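Local coordinates for protein (alpha-2u-globulin) (Rattus norvegicus, PDB 2A2U) that probably carries small hydrophobic ligands in the cavity of a lipocalin beta-barrel, a pocket that also takes up hyaline droplet inducers, at residues F39-A44 with T142-S147; N46-I51 with R164-D169; R58-H63 with I168-T173; M136-R141 with D148-F153. One frame throughout, in Å; residues are numbered along the deposited sequence.

All four contacts lie around strand 36-44 of the lipocalin barrel, which runs between its neighbours 60-67, 131-140 and 167-169. Contact 1 sits in the middle, its centre about 7 Å from that of contact 3 and about 6 Å from that of contact 4; contact 2 lies farther along, about 15 Å from contact 1. Contacts 2 and 3 share Ile168 and Asp169 of strand 167-169. Along the chain the N-terminal segments 39-44, 46-51 and 58-63 each meet a part of the C-terminal third, while the segments of contact 4 are close in sequence. Strand 36-44 closes the barrel against 131-140 and also takes up the short strand 167-169; helix 147-158 packs outside.

Contact 1 of 4, residues F39-A44 with T142-S147; sequences FSIVVA and TKDLSS
Phe39 and Ile41 of strand 36-44 reach out to segment 142-147, in the loop that leads into helix 147-158. The aromatic part is a CH-pi contact: CG of Lys143 stands 4.1 Å from the centroid of the Phe39 ring, over one face but displaced toward the rim near CD2 and CE2. The extended lysine chain crosses that face obliquely. Beside it, Phe39 CD1 comes within 3.6 Å of the backbone carbon C of Thr142.

The aliphatic part belongs to Ile41. Its CG1 lies anti to the carbonyl carbon (chi1 -47°), and from there CD1 reaches the turn, 3.4 Å from O of Lys143 and close to O of Thr142 as well. CG1 itself packs on CD1 of Leu145 at 3.9 Å, the two side chains crossing at about a right angle. The other branch, CG2, approaches OD1 of Asp144. Ile41 and Val42 form a classic beta bulge opposite Leu138.

The polar bonds run within the loop and to its surroundings. Thr142 OG1 donates to O of Asp144 over 2.6 Å, and N of Leu145 makes a weak bond to OD1 of Asp144 at 2.8 Å. That same OD1 forms a salt bridge with Lys150 of the helix, and Ser146 N-caps the helix through its OG. Arg175 donates through NH1 to O of both Ser40 and Lys143.

Across the two segments there is only van der Waals and CH-pi contact, partly of methyl groups on oxygen atoms, whereas the loop's shape is held by its own hydrogen bonds and the charge of Asp144 is met by the helix.

Contact 2 of 4, residues N46-I51 with R164-D169; sequences NKREKI and RDNIID
Asn46, just past strand 36-44, meets Asn166 just ahead of strand 167-169 through their side-chain amides. ND2 of Asn166 donates to OD1 of Asn46 over 2.7 Å with an N-H...O angle of 139°, the donor tilted from the carbonyl plane and the two amide planes nearly perpendicular. OD1 of Asn46 also accepts from N of Thr163, so two donors grip it.

After Lys47, the centre of an inverse gamma turn, Arg48 sends an extended chain from CG to NE along Asn166, whose OD1 lies close to CD. At its end NE donates to O of Asp165 over 3.0 Å at 157°, with the oxygen at the guanidinium edge and in its plane; NH2 adds a weak bond to the same oxygen. CD1 of Ile168 lies over one guanidinium face, 3.6 Å from NH1, while that NH1 forms a salt bridge with Glu52. A leucine in place of Arg48 would probably leave O of Asp165 without these donors and Glu52 without its charged mate.

Ile51 closes the segment on the apolar side. With CG1 between backbone N and carbonyl carbon (chi1 60°), its CD1 is brought against CD1 of Ile168 at 3.5 Å and beside O of Asn166. Val43 of strand 36-44 touches both isoleucines.

Segment 46-51 belongs to the long loop between the first two lipocalin barrel strands, tied here to the start of the short C-terminal strand. The guanidinium divides its N-H groups between a backbone carbonyl and the Glu52 carboxylate, which probably fixes its rotation while Ile168 covers one face.

Contact 3 of 4, residues R58-H63 with I168-T173; sequences RVFMQH and IDLTKT
The backbones of 58-63 and 168-173 stand well apart, the CA atoms of Phe60 and Leu170 being 8.5 Å from each other, and side chains bridge the interval. Arg58 carries most of the contact. Its CG is anti to the backbone N, and a bend at chi3 (-95°) lays the guanidinium under Leu170, whose CD2 sits over the centre of one face, 3.8 Å from CZ. NH1 comes within 3.6 Å of OG1 of Thr173, without a hydrogen bond, and NH2 approaches CG2 of Ile168. NE is turned to O of Ile51, to which it donates. An alanine at Arg58 is likely to uncover CD2 of Leu170 and leave O of Ile51 without this donor.

The other leucine branch, CD1, meets the edge of the Phe60 ring at CE1, 3.9 Å away, the side chains crossing at about a right angle. Leu170 is thus wedged between a cation and an aromatic ring. Its O accepts from both N and OG1 of Thr173, which reach it from the same face. Just before it, OD1 of Asp169 takes the backbone N of Thr171 at 3.0 Å, an Asx turn that ends the strand.

Strands 60-67 and 167-169 both pair with 36-44; the short strand after the helix, added beside the first barrel strand, is a feature of the lipocalin fold.

Contact 4 of 4, residues M136-R141 with D148-F153; sequences MVLYGR and DIKEKF
The lipocalin helix 147-158 lies against the outside of the barrel, and here its residues 148-153 cover strand 131-140. The axes of the short segments 136-140 and 148-153 run nearly antiparallel, 162° between their directions, and approach to 9.9 Å. Phe153 and Leu138 form the centre. CB of Leu138 stands over the middle of the Phe153 ring, 3.8 Å from the centroid and only 9° off the ring normal, a CH-pi contact. Phe153 has its CG anti to the backbone N (chi1 177°), which carries the ring out from the helix to lie along the strand. The far end of the ring reaches the backbone: CZ of Phe153 comes edge-on to O of Met136 at 3.5 Å. CE1 of Phe153 lies 3.6 Å from the carbonyl carbon C of Val137.

This helix, connected to the strand by a short loop, is a hallmark of the lipocalin fold, in which a single helix packs on the barrel's outer wall; Val42 of strand 36-44 and Met121 of strand 119-128 also touch Phe153.

Around the ring the apolar contacts continue. CB of Met136 packs on CZ of Phe153 at 4.0 Å, the two side chains sliding past each other in opposite directions. CD2 of Leu138, beyond its CB, touches CB of Phe153 and meets CG2 of Ile149 at 4.1 Å, where the side chains cross at about a right angle. Lys150 brings CA and CG near that leucine methyl and turns its charged end away, NZ forming salt bridges with Asp144 and Asp169.

Contact 1 of 4, residues F39-A44 with T142-S147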
# COMPACT_ATOMS: atom_id res chain seq x y z
N PHE A 39 3.31 -15.71 -19.55
CA PHE A 39 4.75 -15.90 -19.46
C PHE A 39 5.43 -14.75 -20.18
O PHE A 39 4.88 -14.21 -21.13
CB PHE A 39 5.17 -17.19 -20.15
CG PHE A 39 4.65 -18.42 -19.50
CD1 PHE A 39 3.39 -18.91 -19.82
CD2 PHE A 39 5.42 -19.09 -18.57
CE1 PHE A 39 2.92 -20.06 -19.21
CE2 PHE A 39 4.95 -20.24 -17.97
CZ PHE A 39 3.70 -20.72 -18.29
N SER A 40 6.62 -14.39 -19.72
CA SER A 40 7.39 -13.32 -20.34
C SER A 40 8.12 -13.88 -21.55
O SER A 40 8.91 -14.82 -21.42
CB SER A 40 8.40 -12.74 -19.35
OG SER A 40 7.73 -11.93 -18.40
N ILE A 41 7.84 -13.32 -22.72
CA ILE A 41 8.45 -13.78 -23.95
C ILE A 41 9.54 -12.83 -24.47
O ILE A 41 10.68 -13.24 -24.66
CB ILE A 41 7.38 -14.02 -25.04
CG1 ILE A 41 6.20 -14.82 -24.46
CG2 ILE A 41 7.99 -14.74 -26.23
CD1 ILE A 41 6.56 -16.16 -23.82
N VAL A 42 9.18 -11.57 -24.70
CA VAL A 42 10.13 -10.57 -25.21
C VAL A 42 9.92 -9.23 -24.52
O VAL A 42 8.78 -8.79 -24.34
CB VAL A 42 9.95 -10.36 -26.74
CG1 VAL A 42 10.92 -9.33 -27.25
CG2 VAL A 42 10.13 -11.66 -27.48
N VAL A 43 11.01 -8.61 -24.08
CA VAL A 43 10.97 -7.30 -23.43
C VAL A 43 11.86 -6.38 -24.25
O VAL A 43 12.89 -6.80 -24.76
CB VAL A 43 11.49 -7.33 -21.97
CG1 VAL A 43 10.64 -8.23 -21.12
CG2 VAL A 43 12.93 -7.78 -21.92
N ALA A 44 11.47 -5.12 -24.38
CA ALA A 44 12.25 -4.18 -25.16
C ALA A 44 12.19 -2.80 -24.56
O ALA A 44 11.11 -2.31 -24.21
CB ALA A 44 11.73 -4.14 -26.58
N THR A 142 1.66 -19.28 -23.32
CA THR A 142 2.57 -20.41 -23.45
C THR A 142 4.00 -19.96 -23.19
O THR A 142 4.30 -18.78 -23.33
CB THR A 142 2.48 -21.02 -24.86
OG1 THR A 142 2.49 -19.98 -25.84
CG2 THR A 142 1.21 -21.81 -25.00
N LYS A 143 4.87 -20.90 -22.82
CA LYS A 143 6.27 -20.59 -22.53
C LYS A 143 7.00 -19.89 -23.67
O LYS A 143 8.00 -19.22 -23.46
CB LYS A 143 7.03 -21.83 -22.08
CG LYS A 143 6.98 -22.07 -20.58
CD LYS A 143 7.63 -23.39 -20.21
CE LYS A 143 7.65 -23.59 -18.70
NZ LYS A 143 7.98 -25.00 -18.31
N ASP A 144 6.48 -20.05 -24.89
CA ASP A 144 7.08 -19.40 -26.05
C ASP A 144 5.97 -19.10 -27.05
O ASP A 144 4.85 -19.60 -26.93
CB ASP A 144 8.17 -20.26 -26.68
CG ASP A 144 9.06 -19.47 -27.65
OD1 ASP A 144 8.98 -18.23 -27.67
OD2 ASP A 144 9.84 -20.09 -28.39
N LEU A 145 6.25 -18.23 -28.01
CA LEU A 145 5.26 -17.86 -28.99
C LEU A 145 5.76 -17.96 -30.41
O LEU A 145 6.96 -18.04 -30.66
CB LEU A 145 4.76 -16.44 -28.75
CG LEU A 145 3.82 -16.17 -27.58
CD1 LEU A 145 3.73 -14.67 -27.41
CD2 LEU A 145 2.45 -16.77 -27.83
N SER A 146 4.80 -17.88 -31.32
CA SER A 146 5.00 -17.92 -32.76
C SER A 146 6.04 -16.89 -33.20
O SER A 146 6.08 -15.77 -32.68
CB SER A 146 3.65 -17.66 -33.43
OG SER A 146 3.75 -17.35 -34.80
N SER A 147 6.89 -17.29 -34.13
CA SER A 147 7.93 -16.41 -34.66
C SER A 147 7.27 -15.21 -35.32
O SER A 147 7.87 -14.14 -35.44
CB SER A 147 8.76 -17.17 -35.70
OG SER A 147 10.14 -17.01 -35.44

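Contact 2 of 4, residues N46-I51 with R164-D169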
# COMPACT_ATOMS: atom_id res chain seq x y z
N ASN A 46 14.67 1.08 -24.74
CA ASN A 46 15.88 1.74 -25.22
C ASN A 46 16.85 1.96 -24.06
O ASN A 46 18.06 2.07 -24.27
CB ASN A 46 15.55 3.04 -25.96
CG ASN A 46 15.56 2.87 -27.48
OD1 ASN A 46 15.97 1.83 -28.00
ND2 ASN A 46 15.11 3.89 -28.20
N LYS A 47 16.31 1.99 -22.83
CA LYS A 47 17.12 2.12 -21.61
C LYS A 47 17.45 0.68 -21.23
O LYS A 47 17.02 0.17 -20.19
CB LYS A 47 16.33 2.82 -20.49
CG LYS A 47 17.18 3.24 -19.28
CD LYS A 47 16.72 4.59 -18.72
CE LYS A 47 17.73 5.20 -17.74
NZ LYS A 47 17.67 4.63 -16.36
N ARG A 48 18.22 0.04 -22.11
CA ARG A 48 18.64 -1.35 -22.02
C ARG A 48 19.09 -1.87 -20.66
O ARG A 48 18.90 -3.05 -20.36
CB ARG A 48 19.73 -1.60 -23.05
CG ARG A 48 19.58 -2.89 -23.80
CD ARG A 48 20.78 -3.13 -24.69
NE ARG A 48 20.61 -4.32 -25.51
CZ ARG A 48 20.70 -5.57 -25.06
NH1 ARG A 48 20.98 -5.81 -23.78
NH2 ARG A 48 20.52 -6.59 -25.88
N GLU A 49 19.69 -1.01 -19.86
CA GLU A 49 20.17 -1.37 -18.52
C GLU A 49 19.06 -1.99 -17.67
O GLU A 49 19.30 -2.90 -16.87
CB GLU A 49 20.73 -0.11 -17.84
CG GLU A 49 20.95 -0.22 -16.34
CD GLU A 49 21.03 1.14 -15.68
OE1 GLU A 49 20.18 2.01 -15.98
OE2 GLU A 49 21.93 1.35 -14.84
N LYS A 50 17.84 -1.50 -17.87
CA LYS A 50 16.64 -1.93 -17.15
C LYS A 50 16.15 -3.34 -17.48
O LYS A 50 15.62 -4.03 -16.61
CB LYS A 50 15.51 -0.94 -17.41
CG LYS A 50 15.80 0.47 -16.94
CD LYS A 50 15.77 0.54 -15.44
CE LYS A 50 16.10 1.93 -14.94
NZ LYS A 50 15.95 2.03 -13.46
N ILE A 51 16.27 -3.73 -18.75
CA ILE A 51 15.83 -5.05 -19.18
C ILE A 51 16.94 -6.10 -19.16
O ILE A 51 16.69 -7.28 -19.40
CB ILE A 51 15.19 -5.00 -20.58
CG1 ILE A 51 16.18 -4.48 -21.62
CG2 ILE A 51 13.96 -4.13 -20.56
CD1 ILE A 51 15.66 -4.60 -23.04
N ARG A 164 15.97 -2.39 -32.69
CA ARG A 164 16.04 -3.85 -32.69
C ARG A 164 17.16 -4.39 -31.79
O ARG A 164 17.14 -5.56 -31.42
CB ARG A 164 16.21 -4.38 -34.12
CG ARG A 164 15.29 -5.54 -34.51
CD ARG A 164 14.48 -5.20 -35.75
NE ARG A 164 13.51 -6.23 -36.13
CZ ARG A 164 12.53 -6.05 -37.01
NH1 ARG A 164 12.35 -4.88 -37.63
NH2 ARG A 164 11.70 -7.04 -37.30
N ASP A 165 18.12 -3.54 -31.45
CA ASP A 165 19.24 -3.93 -30.59
C ASP A 165 18.81 -3.96 -29.12
O ASP A 165 19.49 -4.54 -28.27
CB ASP A 165 20.42 -2.96 -30.78
CG ASP A 165 21.71 -3.45 -30.11
OD1 ASP A 165 21.75 -4.55 -29.53
OD2 ASP A 165 22.72 -2.72 -30.19
N ASN A 166 17.67 -3.34 -28.81
CA ASN A 166 17.19 -3.29 -27.44
C ASN A 166 16.00 -4.19 -27.17
O ASN A 166 15.37 -4.11 -26.11
CB ASN A 166 16.91 -1.85 -27.05
CG ASN A 166 18.16 -1.00 -27.10
OD1 ASN A 166 19.21 -1.39 -26.60
ND2 ASN A 166 18.07 0.16 -27.75
N ILE A 167 15.69 -5.05 -28.13
CA ILE A 167 14.60 -6.00 -28.01
C ILE A 167 15.23 -7.30 -27.53
O ILE A 167 16.08 -7.86 -28.21
CB ILE A 167 13.91 -6.22 -29.37
CG1 ILE A 167 13.49 -4.87 -29.96
CG2 ILE A 167 12.67 -7.05 -29.19
CD1 ILE A 167 12.74 -4.98 -31.29
N ILE A 168 14.86 -7.75 -26.34
CA ILE A 168 15.42 -8.97 -25.77
C ILE A 168 14.43 -10.12 -25.68
O ILE A 168 13.33 -9.96 -25.17
CB ILE A 168 16.02 -8.71 -24.37
CG1 ILE A 168 17.17 -7.70 -24.47
CG2 ILE A 168 16.50 -10.01 -23.75
CD1 ILE A 168 17.83 -7.36 -23.13
N ASP A 169 14.82 -11.28 -26.22
CA ASP A 169 13.99 -12.48 -26.20
C ASP A 169 14.35 -13.29 -24.95
O ASP A 169 15.40 -13.94 -24.90
CB ASP A 169 14.24 -13.31 -27.47
CG ASP A 169 13.32 -14.52 -27.60
OD1 ASP A 169 12.64 -14.89 -26.62
OD2 ASP A 169 13.27 -15.12 -28.69

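Contact 3 of 4, residues R58-H63 with I168-T173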
# COMPACT_ATOMS: atom_id res chain seq x y z
N ARG A 58 13.34 -6.35 -15.97
CA ARG A 58 13.46 -7.71 -16.52
C ARG A 58 12.66 -8.63 -15.61
O ARG A 58 13.22 -9.34 -14.77
CB ARG A 58 14.93 -8.17 -16.57
CG ARG A 58 15.08 -9.60 -17.08
CD ARG A 58 16.51 -10.11 -17.00
NE ARG A 58 17.24 -9.93 -18.25
CZ ARG A 58 17.68 -10.92 -19.02
NH1 ARG A 58 17.46 -12.19 -18.66
NH2 ARG A 58 18.33 -10.66 -20.14
N VAL A 59 11.34 -8.58 -15.74
CA VAL A 59 10.46 -9.39 -14.92
C VAL A 59 9.92 -10.59 -15.67
O VAL A 59 9.64 -10.53 -16.87
CB VAL A 59 9.27 -8.56 -14.34
CG1 VAL A 59 9.79 -7.29 -13.69
CG2 VAL A 59 8.24 -8.25 -15.42
N PHE A 60 9.77 -11.70 -14.94
CA PHE A 60 9.27 -12.94 -15.50
C PHE A 60 7.85 -13.15 -15.01
O PHE A 60 7.60 -13.69 -13.94
CB PHE A 60 10.19 -14.08 -15.07
CG PHE A 60 11.64 -13.82 -15.35
CD1 PHE A 60 12.06 -13.41 -16.61
CD2 PHE A 60 12.60 -13.97 -14.35
CE1 PHE A 60 13.40 -13.16 -16.89
CE2 PHE A 60 13.95 -13.72 -14.62
CZ PHE A 60 14.34 -13.31 -15.89
N MET A 61 6.90 -12.72 -15.83
CA MET A 61 5.48 -12.82 -15.51
C MET A 61 5.04 -14.25 -15.23
O MET A 61 5.65 -15.20 -15.71
CB MET A 61 4.67 -12.23 -16.66
CG MET A 61 3.19 -11.95 -16.36
SD MET A 61 2.90 -10.89 -14.89
CE MET A 61 4.29 -9.63 -15.15
N GLN A 62 3.97 -14.38 -14.45
CA GLN A 62 3.42 -15.69 -14.10
C GLN A 62 1.91 -15.75 -14.21
O GLN A 62 1.37 -16.69 -14.78
CB GLN A 62 3.79 -16.07 -12.68
CG GLN A 62 5.26 -16.14 -12.39
CD GLN A 62 5.51 -16.61 -10.98
OE1 GLN A 62 6.48 -17.32 -10.72
NE2 GLN A 62 4.64 -16.25 -10.07
N HIS A 63 1.22 -14.75 -13.66
CA HIS A 63 -0.23 -14.74 -13.67
C HIS A 63 -0.76 -13.32 -13.56
O HIS A 63 -0.12 -12.47 -12.97
CB HIS A 63 -0.73 -15.56 -12.47
CG HIS A 63 -2.21 -15.75 -12.42
ND1 HIS A 63 -2.83 -16.84 -12.98
CD2 HIS A 63 -3.18 -15.00 -11.86
CE1 HIS A 63 -4.14 -16.75 -12.76
NE2 HIS A 63 -4.37 -15.64 -12.09
N ILE A 168 14.86 -7.75 -26.34
CA ILE A 168 15.42 -8.97 -25.77
C ILE A 168 14.43 -10.12 -25.68
O ILE A 168 13.33 -9.96 -25.17
CB ILE A 168 16.02 -8.71 -24.37
CG1 ILE A 168 17.17 -7.70 -24.47
CG2 ILE A 168 16.50 -10.01 -23.75
CD1 ILE A 168 17.83 -7.36 -23.13
N ASP A 169 14.82 -11.28 -26.22
CA ASP A 169 13.99 -12.48 -26.20
C ASP A 169 14.35 -13.29 -24.95
O ASP A 169 15.40 -13.94 -24.90
CB ASP A 169 14.24 -13.31 -27.47
CG ASP A 169 13.32 -14.52 -27.60
OD1 ASP A 169 12.64 -14.89 -26.62
OD2 ASP A 169 13.27 -15.12 -28.69
N LEU A 170 13.47 -13.26 -23.96
CA LEU A 170 13.70 -13.95 -22.69
C LEU A 170 13.48 -15.45 -22.73
O LEU A 170 13.83 -16.14 -21.76
CB LEU A 170 12.83 -13.36 -21.59
CG LEU A 170 12.96 -11.89 -21.22
CD1 LEU A 170 11.98 -11.57 -20.11
CD2 LEU A 170 14.37 -11.58 -20.77
N THR A 171 12.91 -15.97 -23.82
CA THR A 171 12.66 -17.41 -23.92
C THR A 171 13.92 -18.25 -23.93
O THR A 171 13.89 -19.43 -23.61
CB THR A 171 11.84 -17.76 -25.17
OG1 THR A 171 12.56 -17.37 -26.34
CG2 THR A 171 10.50 -17.08 -25.13
N LYS A 172 15.04 -17.64 -24.30
CA LYS A 172 16.28 -18.36 -24.34
C LYS A 172 17.03 -18.40 -23.01
O LYS A 172 17.81 -19.33 -22.77
CB LYS A 172 17.12 -17.79 -25.46
CG LYS A 172 16.62 -18.01 -26.85
CD LYS A 172 16.36 -16.71 -27.72
CE LYS A 172 16.59 -17.02 -29.24
NZ LYS A 172 17.07 -15.87 -30.03
N THR A 173 16.66 -17.50 -22.10
CA THR A 173 17.27 -17.42 -20.76
C THR A 173 16.44 -18.06 -19.64
O THR A 173 15.37 -18.63 -19.88
CB THR A 173 17.53 -15.94 -20.35
OG1 THR A 173 16.33 -15.35 -19.85
CG2 THR A 173 18.01 -15.13 -21.55

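Contact 4 of 4, residues M136-R141 with D148-F153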
# COMPACT_ATOMS: atom_id res chain seq x y z
N MET A 136 8.38 -2.01 -23.48
CA MET A 136 7.35 -2.77 -24.17
C MET A 136 7.55 -4.24 -23.93
O MET A 136 8.67 -4.74 -23.99
CB MET A 136 7.34 -2.44 -25.66
CG MET A 136 6.52 -1.22 -25.95
SD MET A 136 6.44 -0.81 -27.66
CE MET A 136 5.34 -2.05 -28.25
N VAL A 137 6.48 -4.94 -23.58
CA VAL A 137 6.59 -6.36 -23.32
C VAL A 137 5.54 -7.19 -24.04
O VAL A 137 4.43 -6.71 -24.32
CB VAL A 137 6.49 -6.68 -21.81
CG1 VAL A 137 7.70 -6.16 -21.08
CG2 VAL A 137 5.25 -6.04 -21.23
N LEU A 138 5.94 -8.41 -24.37
CA LEU A 138 5.07 -9.37 -25.03
C LEU A 138 4.92 -10.55 -24.09
O LEU A 138 5.92 -11.11 -23.64
CB LEU A 138 5.68 -9.84 -26.36
CG LEU A 138 4.98 -10.98 -27.09
CD1 LEU A 138 3.57 -10.56 -27.45
CD2 LEU A 138 5.75 -11.34 -28.34
N TYR A 139 3.68 -10.86 -23.71
CA TYR A 139 3.39 -11.99 -22.84
C TYR A 139 2.64 -13.02 -23.64
O TYR A 139 1.82 -12.67 -24.49
CB TYR A 139 2.52 -11.58 -21.66
CG TYR A 139 3.21 -10.70 -20.67
CD1 TYR A 139 4.56 -10.83 -20.43
CD2 TYR A 139 2.50 -9.72 -19.97
CE1 TYR A 139 5.21 -10.02 -19.53
CE2 TYR A 139 3.14 -8.90 -19.07
CZ TYR A 139 4.49 -9.06 -18.85
OH TYR A 139 5.15 -8.25 -17.96
N GLY A 140 2.91 -14.29 -23.37
CA GLY A 140 2.22 -15.35 -24.07
C GLY A 140 1.61 -16.27 -23.05
O GLY A 140 2.11 -16.32 -21.93
N ARG A 141 0.53 -16.95 -23.40
CA ARG A 141 -0.11 -17.88 -22.46
C ARG A 141 0.71 -19.18 -22.40
O ARG A 141 0.51 -20.02 -21.52
CB ARG A 141 -1.54 -18.18 -22.88
CG ARG A 141 -2.33 -16.94 -23.19
CD ARG A 141 -3.75 -17.04 -22.72
NE ARG A 141 -3.87 -16.87 -21.28
CZ ARG A 141 -4.82 -16.15 -20.69
NH1 ARG A 141 -5.75 -15.52 -21.41
NH2 ARG A 141 -4.87 -16.07 -19.37
N ASP A 148 6.02 -15.39 -35.74
CA ASP A 148 5.23 -14.35 -36.37
C ASP A 148 4.82 -13.32 -35.33
O ASP A 148 4.88 -12.12 -35.59
CB ASP A 148 3.97 -14.95 -36.99
CG ASP A 148 4.26 -16.09 -37.93
OD1 ASP A 148 5.35 -16.10 -38.54
OD2 ASP A 148 3.40 -16.98 -38.05
N ILE A 149 4.40 -13.79 -34.16
CA ILE A 149 3.97 -12.90 -33.09
C ILE A 149 5.15 -12.05 -32.67
O ILE A 149 5.02 -10.84 -32.46
CB ILE A 149 3.46 -13.67 -31.85
CG1 ILE A 149 2.41 -14.71 -32.26
CG2 ILE A 149 2.84 -12.71 -30.86
CD1 ILE A 149 1.25 -14.13 -33.02
N LYS A 150 6.32 -12.67 -32.60
CA LYS A 150 7.52 -11.96 -32.20
C LYS A 150 7.95 -10.90 -33.21
O LYS A 150 8.60 -9.92 -32.83
CB LYS A 150 8.66 -12.94 -31.93
CG LYS A 150 8.35 -13.93 -30.85
CD LYS A 150 9.59 -14.70 -30.50
CE LYS A 150 9.29 -15.87 -29.59
NZ LYS A 150 10.53 -16.60 -29.24
N GLU A 151 7.59 -11.07 -34.48
CA GLU A 151 7.95 -10.10 -35.51
C GLU A 151 7.06 -8.88 -35.40
O GLU A 151 7.55 -7.75 -35.44
CB GLU A 151 7.77 -10.70 -36.90
CG GLU A 151 9.04 -10.74 -37.73
CD GLU A 151 9.65 -9.38 -37.98
OE1 GLU A 151 8.92 -8.38 -38.15
OE2 GLU A 151 10.90 -9.32 -38.04
N LYS A 152 5.76 -9.11 -35.31
CA LYS A 152 4.77 -8.04 -35.18
C LYS A 152 5.16 -7.15 -34.00
O LYS A 152 5.05 -5.93 -34.06
CB LYS A 152 3.38 -8.64 -34.95
CG LYS A 152 2.36 -7.69 -34.33
CD LYS A 152 1.01 -8.35 -34.10
CE LYS A 152 0.30 -8.63 -35.41
NZ LYS A 152 -1.04 -9.28 -35.27
N PHE A 153 5.62 -7.79 -32.93
CA PHE A 153 6.03 -7.08 -31.73
C PHE A 153 7.30 -6.30 -32.00
O PHE A 153 7.41 -5.15 -31.60
CB PHE A 153 6.23 -8.07 -30.57
CG PHE A 153 6.73 -7.43 -29.31
CD1 PHE A 153 5.90 -6.63 -28.53
CD2 PHE A 153 8.05 -7.61 -28.92
CE1 PHE A 153 6.39 -6.02 -27.38
CE2 PHE A 153 8.54 -7.00 -27.77
CZ PHE A 153 7.70 -6.20 -27.00